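Local coordinates for protein myosin regulatory light chain (Physarum polycephalum, PDB 2BL0) that serves as an EF-hand light chain of a myosin motor and binds calcium, at residues 25-28 with 29-33; 61-65 with 66-70; 107-111 with 112-116. One frame throughout, in Å; residues are numbered along the deposited sequence.

Interaction 1 of 3, residues 25-28 with 29-33; sequences EELG and SALRS
The exiting helix of the first EF-hand begins at L27; E26 O and L27 O accept from A30 N and L31 N. The A30 N to E26 O bond measures 3.0 Å, and L31 N reaches L27 O at the same length. R32 N continues the pattern to G28 O at 2.9 Å. A water accepts from S29 N and donates to E25 O. E26 belongs to the predicted calcium site, but in the conformer described its side chain lies about 9 Å from the ion.

R32 then folds back along the helix. Its CG stands beside the backbone N (chi1 -72°), and the extended chain that follows runs alongside G28 O. One face of the guanidinium covers G28 CA, with NH1 3.8 Å from that carbon. R32 NH2 bonds to P38 O. With an alanine in place of R32, G28 CA would probably lose its cover and P38 O this donor. L27 CG meets L31 CD1 at 4.0 Å on the apolar side. The arginine thus pairs an apolar stem and flat face with G28 and spends its polar end on the following loop.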
loop_
_atom_site.group_PDB
_atom_site.type_symbol
_atom_site.label_atom_id
_atom_site.label_comp_id
_atom_site.label_asym_id
_atom_site.label_seq_id
_atom_site.Cartn_x
_atom_site.Cartn_y
_atom_site.Cartn_z
ATOM N N GLU B 25 17.010 12.050 10.648
ATOM C CA GLU B 25 16.201 13.241 10.406
ATOM C C GLU B 25 14.778 12.925 10.002
ATOM O O GLU B 25 13.908 13.804 10.042
ATOM C CB GLU B 25 16.831 14.126 9.337
ATOM C CG GLU B 25 18.237 14.606 9.673
ATOM C CD GLU B 25 18.322 15.389 10.975
ATOM O OE1 GLU B 25 19.424 15.390 11.593
ATOM O OE2 GLU B 25 17.321 16.022 11.387
ATOM N N GLU B 26 14.539 11.675 9.611
ATOM C CA GLU B 26 13.198 11.218 9.313
ATOM C C GLU B 26 12.505 10.414 10.414
ATOM O O GLU B 26 11.385 9.981 10.225
ATOM C CB GLU B 26 13.226 10.359 8.052
ATOM C CG GLU B 26 13.782 11.056 6.822
ATOM C CD GLU B 26 12.841 12.100 6.263
ATOM O OE1 GLU B 26 11.650 12.082 6.622
ATOM O OE2 GLU B 26 13.301 12.938 5.448
ATOM N N LEU B 27 13.144 10.218 11.559
ATOM C CA LEU B 27 12.542 9.435 12.629
ATOM C C LEU B 27 11.233 10.048 13.088
ATOM O O LEU B 27 10.258 9.355 13.231
ATOM C CB LEU B 27 13.519 9.297 13.812
ATOM C CG LEU B 27 13.027 8.488 15.027
ATOM C CD1 LEU B 27 12.615 7.060 14.671
ATOM C CD2 LEU B 27 14.084 8.471 16.113
ATOM N N GLY B 28 11.206 11.357 13.315
ATOM C CA GLY B 28 9.978 12.017 13.707
ATOM C C GLY B 28 8.853 11.768 12.716
ATOM O O GLY B 28 7.754 11.377 13.106
ATOM N N SER B 29 9.135 11.983 11.434
ATOM C CA SER B 29 8.152 11.786 10.362
ATOM C C SER B 29 7.605 10.370 10.326
ATOM O O SER B 29 6.411 10.161 10.174
ATOM C CB SER B 29 8.774 12.137 9.007
ATOM O OG SER B 29 9.053 13.523 8.977
ATOM N N ALA B 30 8.495 9.401 10.505
ATOM C CA ALA B 30 8.123 7.986 10.492
ATOM C C ALA B 30 7.249 7.616 11.700
ATOM O O ALA B 30 6.239 6.913 11.543
ATOM C CB ALA B 30 9.388 7.116 10.416
ATOM N N LEU B 31 7.617 8.081 12.896
ATOM C CA LEU B 31 6.794 7.872 14.097
ATOM C C LEU B 31 5.417 8.494 13.930
ATOM O O LEU B 31 4.373 7.865 14.189
ATOM C CB LEU B 31 7.476 8.458 15.339
ATOM C CG LEU B 31 8.742 7.760 15.782
ATOM C CD1 LEU B 31 9.469 8.659 16.743
ATOM C CD2 LEU B 31 8.437 6.399 16.400
ATOM N N ARG B 32 5.411 9.738 13.461
ATOM C CA ARG B 32 4.182 10.473 13.246
ATOM C C ARG B 32 3.275 9.810 12.195
ATOM O O ARG B 32 2.057 9.826 12.332
ATOM C CB ARG B 32 4.513 11.897 12.840
ATOM C CG ARG B 32 5.041 12.707 13.990
ATOM C CD ARG B 32 5.747 13.990 13.586
ATOM N NE ARG B 32 6.316 14.615 14.775
ATOM C CZ ARG B 32 7.488 15.235 14.840
ATOM N NH1 ARG B 32 8.277 15.374 13.767
ATOM N NH2 ARG B 32 7.892 15.704 16.003
ATOM N N SER B 33 3.893 9.215 11.175
ATOM C CA SER B 33 3.173 8.532 10.114
ATOM C C SER B 33 2.282 7.432 10.671
ATOM O O SER B 33 1.221 7.163 10.101
ATOM C CB SER B 33 4.138 7.944 9.069
ATOM O OG SER B 33 4.775 8.980 8.326
HETATM O O HOH W 1 11.372 13.861 10.974
#

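Interaction 2 of 3, residues 61-65 with 66-70; sequences KTVYR and KPIKT
K66 CG stands beside the backbone N (chi1 -57°) and the chain bends at chi2 (-50°), which lays the side chain back against T62 and V63. The contact lies at the C-terminal end of helix 57-64, where the chain leaves for the linker to helix 75-85. R65 N still bonds to K61 O in helical fashion. K66 N takes a shorter step and bonds to V63 O, three residues back, at 3.3 Å. The donor stands well above the carbonyl plane, 59° out of it, so the bond does not use a lone pair direction.

The K66 stem fills in beside these carbonyls. Its CB lies 3.4 Å from V63 O. Its CG is also 3.4 Å from T62 O. The chain then runs on past T62 O, and CE comes 4.3 Å from T62 CG2. The aliphatic part of the lysine lies against the carbonyls of T62 and V63. T62 OG1 is occupied elsewhere, on A58 O.

Beyond P67 the chain turns, and the CB of I68 points back at the helix. I68 N makes a weak bond to K66 O. The side chain of I68 packs on I46, K36 and P38, which places the linker against the N-terminal half of the protein. K36 NZ bonds both Y64 O and K66 O and meets the Y64 ring in a cation-pi contact, while Y64 OH bonds to L34 O.

The apolar end of I68 also touches the helix itself. Its CD1 lies 4.4 Å from V63 CG1, and the same methyl sits 3.6 Å from V63 O, the oxygen that accepts from K66 N.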
loop_
_atom_site.group_PDB
_atom_site.type_symbol
_atom_site.label_atom_id
_atom_site.label_comp_id
_atom_site.label_asym_id
_atom_site.label_seq_id
_atom_site.Cartn_x
_atom_site.Cartn_y
_atom_site.Cartn_z
ATOM N N LYS B 61 11.101 -0.120 15.529
ATOM C CA LYS B 61 10.087 -0.855 16.309
ATOM C C LYS B 61 10.176 -0.544 17.788
ATOM O O LYS B 61 9.163 -0.265 18.435
ATOM C CB LYS B 61 10.250 -2.356 16.093
ATOM C CG LYS B 61 9.717 -2.828 14.771
ATOM C CD LYS B 61 10.032 -4.308 14.561
ATOM C CE LYS B 61 9.474 -4.806 13.259
ATOM N NZ LYS B 61 9.618 -6.278 13.123
ATOM N N THR B 62 11.394 -0.595 18.309
ATOM C CA THR B 62 11.677 -0.372 19.709
ATOM C C THR B 62 11.267 1.043 20.124
ATOM O O THR B 62 10.625 1.236 21.146
ATOM C CB THR B 62 13.186 -0.594 20.000
ATOM O OG1 THR B 62 13.589 -1.942 19.656
ATOM C CG2 THR B 62 13.452 -0.494 21.464
ATOM N N VAL B 63 11.644 2.031 19.329
ATOM C CA VAL B 63 11.326 3.423 19.612
ATOM C C VAL B 63 9.808 3.645 19.558
ATOM O O VAL B 63 9.222 4.257 20.454
ATOM C CB VAL B 63 12.046 4.363 18.640
ATOM C CG1 VAL B 63 11.532 5.813 18.790
ATOM C CG2 VAL B 63 13.526 4.332 18.903
ATOM N N TYR B 64 9.183 3.102 18.511
ATOM C CA TYR B 64 7.761 3.300 18.279
ATOM C C TYR B 64 6.916 2.676 19.367
ATOM O O TYR B 64 5.871 3.210 19.714
ATOM C CB TYR B 64 7.336 2.757 16.908
ATOM C CG TYR B 64 5.843 2.895 16.666
ATOM C CD1 TYR B 64 5.297 4.091 16.237
ATOM C CD2 TYR B 64 4.994 1.824 16.883
ATOM C CE1 TYR B 64 3.921 4.218 16.026
ATOM C CE2 TYR B 64 3.622 1.933 16.699
ATOM C CZ TYR B 64 3.093 3.135 16.258
ATOM O OH TYR B 64 1.750 3.246 16.040
ATOM N N ARG B 65 7.363 1.561 19.917
ATOM C CA ARG B 65 6.552 0.834 20.907
ATOM C C ARG B 65 6.551 1.477 22.303
ATOM O O ARG B 65 5.780 1.083 23.186
ATOM C CB ARG B 65 7.010 -0.618 20.977
ATOM C CG ARG B 65 6.633 -1.430 19.745
ATOM C CD ARG B 65 5.141 -1.573 19.522
ATOM N NE ARG B 65 4.857 -2.582 18.498
ATOM C CZ ARG B 65 3.687 -2.719 17.875
ATOM N NH1 ARG B 65 2.660 -1.918 18.169
ATOM N NH2 ARG B 65 3.539 -3.671 16.955
ATOM N N LYS B 66 7.393 2.482 22.499
ATOM C CA LYS B 66 7.388 3.267 23.720
ATOM C C LYS B 66 6.123 4.122 23.794
ATOM O O LYS B 66 5.468 4.377 22.765
ATOM C CB LYS B 66 8.626 4.159 23.786
ATOM C CG LYS B 66 9.952 3.399 23.704
ATOM C CD LYS B 66 10.030 2.226 24.671
ATOM C CE LYS B 66 11.457 1.630 24.689
ATOM N NZ LYS B 66 11.481 0.298 25.333
ATOM N N PRO B 67 5.789 4.578 25.006
ATOM C CA PRO B 67 4.533 5.302 25.261
ATOM C C PRO B 67 4.485 6.746 24.793
ATOM O O PRO B 67 3.940 7.614 25.491
ATOM C CB PRO B 67 4.417 5.266 26.798
ATOM C CG PRO B 67 5.483 4.420 27.271
ATOM C CD PRO B 67 6.563 4.407 26.249
ATOM N N ILE B 68 5.026 7.009 23.614
ATOM C CA ILE B 68 4.906 8.312 22.991
ATOM C C ILE B 68 3.406 8.566 22.796
ATOM O O ILE B 68 2.674 7.670 22.393
ATOM C CB ILE B 68 5.661 8.313 21.644
ATOM C CG1 ILE B 68 7.149 7.959 21.843
ATOM C CG2 ILE B 68 5.512 9.660 20.976
ATOM C CD1 ILE B 68 7.918 7.649 20.537
ATOM N N LYS B 69 2.956 9.784 23.088
ATOM C CA LYS B 69 1.535 10.111 23.030
ATOM C C LYS B 69 0.914 9.925 21.652
ATOM O O LYS B 69 1.475 10.364 20.644
ATOM C CB LYS B 69 1.305 11.565 23.478
ATOM C CG LYS B 69 1.576 11.819 24.962
ATOM C CD LYS B 69 0.639 12.844 25.536
ATOM C CE LYS B 69 1.072 13.309 26.911
ATOM N NZ LYS B 69 0.968 14.787 26.983
ATOM N N THR B 70 -0.246 9.274 21.622
ATOM C CA THR B 70 -1.116 9.253 20.457
ATOM C C THR B 70 -1.950 10.541 20.421
ATOM O O THR B 70 -1.989 11.279 21.393
ATOM C CB THR B 70 -2.040 8.027 20.473
ATOM O OG1 THR B 70 -2.855 8.055 21.635
ATOM C CG2 THR B 70 -1.238 6.709 20.573
#

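Interaction 3 of 3, residues 107-111 with 112-116; sequences DALTS and SEVEE
S111 O takes the amide of E115 in the shortest bond between the two segments, 2.9 Å from E115 N. V114 N makes the neighbouring bond to T110 O at 3.0 Å. These are the first backbone bonds of helix 111-118.

T110 and E113 use their side chains to bond each other's backbone N-H at the helix start. T110 OG1 accepts from E113 N at 3.1 Å. Its chi1 of 69° sets the hydroxyl between the backbone N and the carbonyl carbon and places OG1 within reach of E113 N. E113 returns the bond. Its CG lies beside its own backbone N and the chain extends beyond it, which carries the carboxylate back to T110. T110 N reaches OE1 of E113 at 3.0 Å in a nearly straight bond (171°). The N-H comes from above the carboxylate plane, 38° out of it. This reciprocal pair is a capping box, with T110 as N-cap. It opens the first helix of the third EF-hand range. The amides at the helix start would probably help to stabilise a negative charge on E113.

E113 OE1 also has carbon neighbours. It lies 3.6 Å from L109 CB, and T110 CG2 packs near the same oxygen. L109 crosses both E113 and V114 at about a right angle, and its CB meets V114 CG2 at 3.9 Å. L109 and V114 both pack on L102 of helix 95-104, so the apolar side of the turn faces that helix. L109 also touches a basic side chain of another protein chain.

E115 CG passes 3.4 Å from S111 O, while its carboxylate forms a salt bridge with R99.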
loop_
_atom_site.group_PDB
_atom_site.type_symbol
_atom_site.label_atom_id
_atom_site.label_comp_id
_atom_site.label_asym_id
_atom_site.label_seq_id
_atom_site.Cartn_x
_atom_site.Cartn_y
_atom_site.Cartn_z
ATOM N N ASP B 107 7.633 25.125 19.368
ATOM C CA ASP B 107 8.208 24.200 18.390
ATOM C C ASP B 107 7.675 24.557 17.011
ATOM O O ASP B 107 6.905 23.813 16.403
ATOM C CB ASP B 107 7.829 22.766 18.765
ATOM C CG ASP B 107 8.458 22.318 20.072
ATOM O OD1 ASP B 107 9.419 22.976 20.548
ATOM O OD2 ASP B 107 8.072 21.293 20.675
ATOM N N ALA B 108 8.103 25.722 16.539
ATOM C CA ALA B 108 7.535 26.367 15.364
ATOM C C ALA B 108 7.438 25.455 14.136
ATOM O O ALA B 108 8.407 24.780 13.764
ATOM C CB ALA B 108 8.351 27.603 15.022
ATOM N N LEU B 109 6.266 25.459 13.504
ATOM C CA LEU B 109 6.047 24.727 12.257
ATOM C C LEU B 109 6.590 25.512 11.056
ATOM O O LEU B 109 6.862 26.704 11.150
ATOM C CB LEU B 109 4.555 24.447 12.067
ATOM C CG LEU B 109 3.794 23.819 13.243
ATOM C CD1 LEU B 109 2.327 23.635 12.833
ATOM C CD2 LEU B 109 4.406 22.529 13.654
ATOM N N THR B 110 6.781 24.826 9.934
ATOM C CA THR B 110 7.143 25.489 8.691
ATOM C C THR B 110 5.902 26.076 8.040
ATOM O O THR B 110 4.786 25.620 8.281
ATOM C CB THR B 110 7.804 24.513 7.695
ATOM O OG1 THR B 110 6.840 23.560 7.226
ATOM C CG2 THR B 110 8.902 23.665 8.356
ATOM N N SER B 111 6.120 27.078 7.203
ATOM C CA SER B 111 5.063 27.689 6.400
ATOM C C SER B 111 4.274 26.654 5.587
ATOM O O SER B 111 3.047 26.743 5.485
ATOM C CB SER B 111 5.664 28.750 5.483
ATOM O OG SER B 111 6.728 28.204 4.742
ATOM N N SER B 112 4.978 25.681 5.009
ATOM C CA SER B 112 4.356 24.657 4.177
ATOM C C SER B 112 3.426 23.805 5.014
ATOM O O SER B 112 2.334 23.456 4.570
ATOM C CB SER B 112 5.411 23.758 3.516
ATOM O OG SER B 112 5.948 24.365 2.359
ATOM N N GLU B 113 3.872 23.459 6.224
ATOM C CA GLU B 113 3.069 22.680 7.170
ATOM C C GLU B 113 1.799 23.436 7.535
ATOM O O GLU B 113 0.703 22.885 7.504
ATOM C CB GLU B 113 3.882 22.334 8.436
ATOM C CG GLU B 113 4.832 21.138 8.229
ATOM C CD GLU B 113 5.972 21.024 9.250
ATOM O OE1 GLU B 113 6.177 21.928 10.098
ATOM O OE2 GLU B 113 6.690 19.987 9.201
ATOM N N VAL B 114 1.959 24.709 7.876
ATOM C CA VAL B 114 0.822 25.546 8.253
ATOM C C VAL B 114 -0.188 25.699 7.099
ATOM O O VAL B 114 -1.383 25.638 7.332
ATOM C CB VAL B 114 1.293 26.911 8.801
ATOM C CG1 VAL B 114 0.122 27.841 9.027
ATOM C CG2 VAL B 114 2.071 26.706 10.102
ATOM N N GLU B 115 0.269 25.851 5.855
ATOM C CA GLU B 115 -0.677 25.961 4.732
ATOM C C GLU B 115 -1.457 24.660 4.506
ATOM O O GLU B 115 -2.625 24.690 4.141
ATOM C CB GLU B 115 0.011 26.373 3.427
ATOM C CG GLU B 115 0.594 27.777 3.405
ATOM C CD GLU B 115 -0.397 28.866 3.784
ATOM O OE1 GLU B 115 -1.621 28.725 3.518
ATOM O OE2 GLU B 115 0.045 29.854 4.399
ATOM N N GLU B 116 -0.823 23.518 4.733
ATOM C CA GLU B 116 -1.515 22.246 4.536
ATOM C C GLU B 116 -2.588 22.053 5.605
ATOM O O GLU B 116 -3.690 21.571 5.321
ATOM C CB GLU B 116 -0.525 21.079 4.540
ATOM C CG GLU B 116 -0.983 19.902 3.690
ATOM C CD GLU B 116 0.119 18.882 3.453
ATOM O OE1 GLU B 116 1.308 19.240 3.584
ATOM O OE2 GLU B 116 -0.212 17.718 3.141
HETATM O O HOH W 2 7.905 25.854 4.340
#

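How the interactions relate
Along the chain the three contacts follow in series, and none nests in or crosses another. Interaction 1 comes first, as the calcium loop of the first EF-hand gives way to helix 27-33. Interaction 2 lies where helix 57-64 runs into the linker to helix 75-85. These two touch: L31 CD2 packs 3.7 Å from Y64 CA, and L31 also meets V63 and I68. L31 thus joins helix 27-33 to helix 57-64 and to the linker. Interaction 3 lies in the other half, turning the chain from helix 95-104 into helix 111-118. Its centre is about 16 Å from that of interaction 1 and 24 Å from that of interaction 2, and it touches neither.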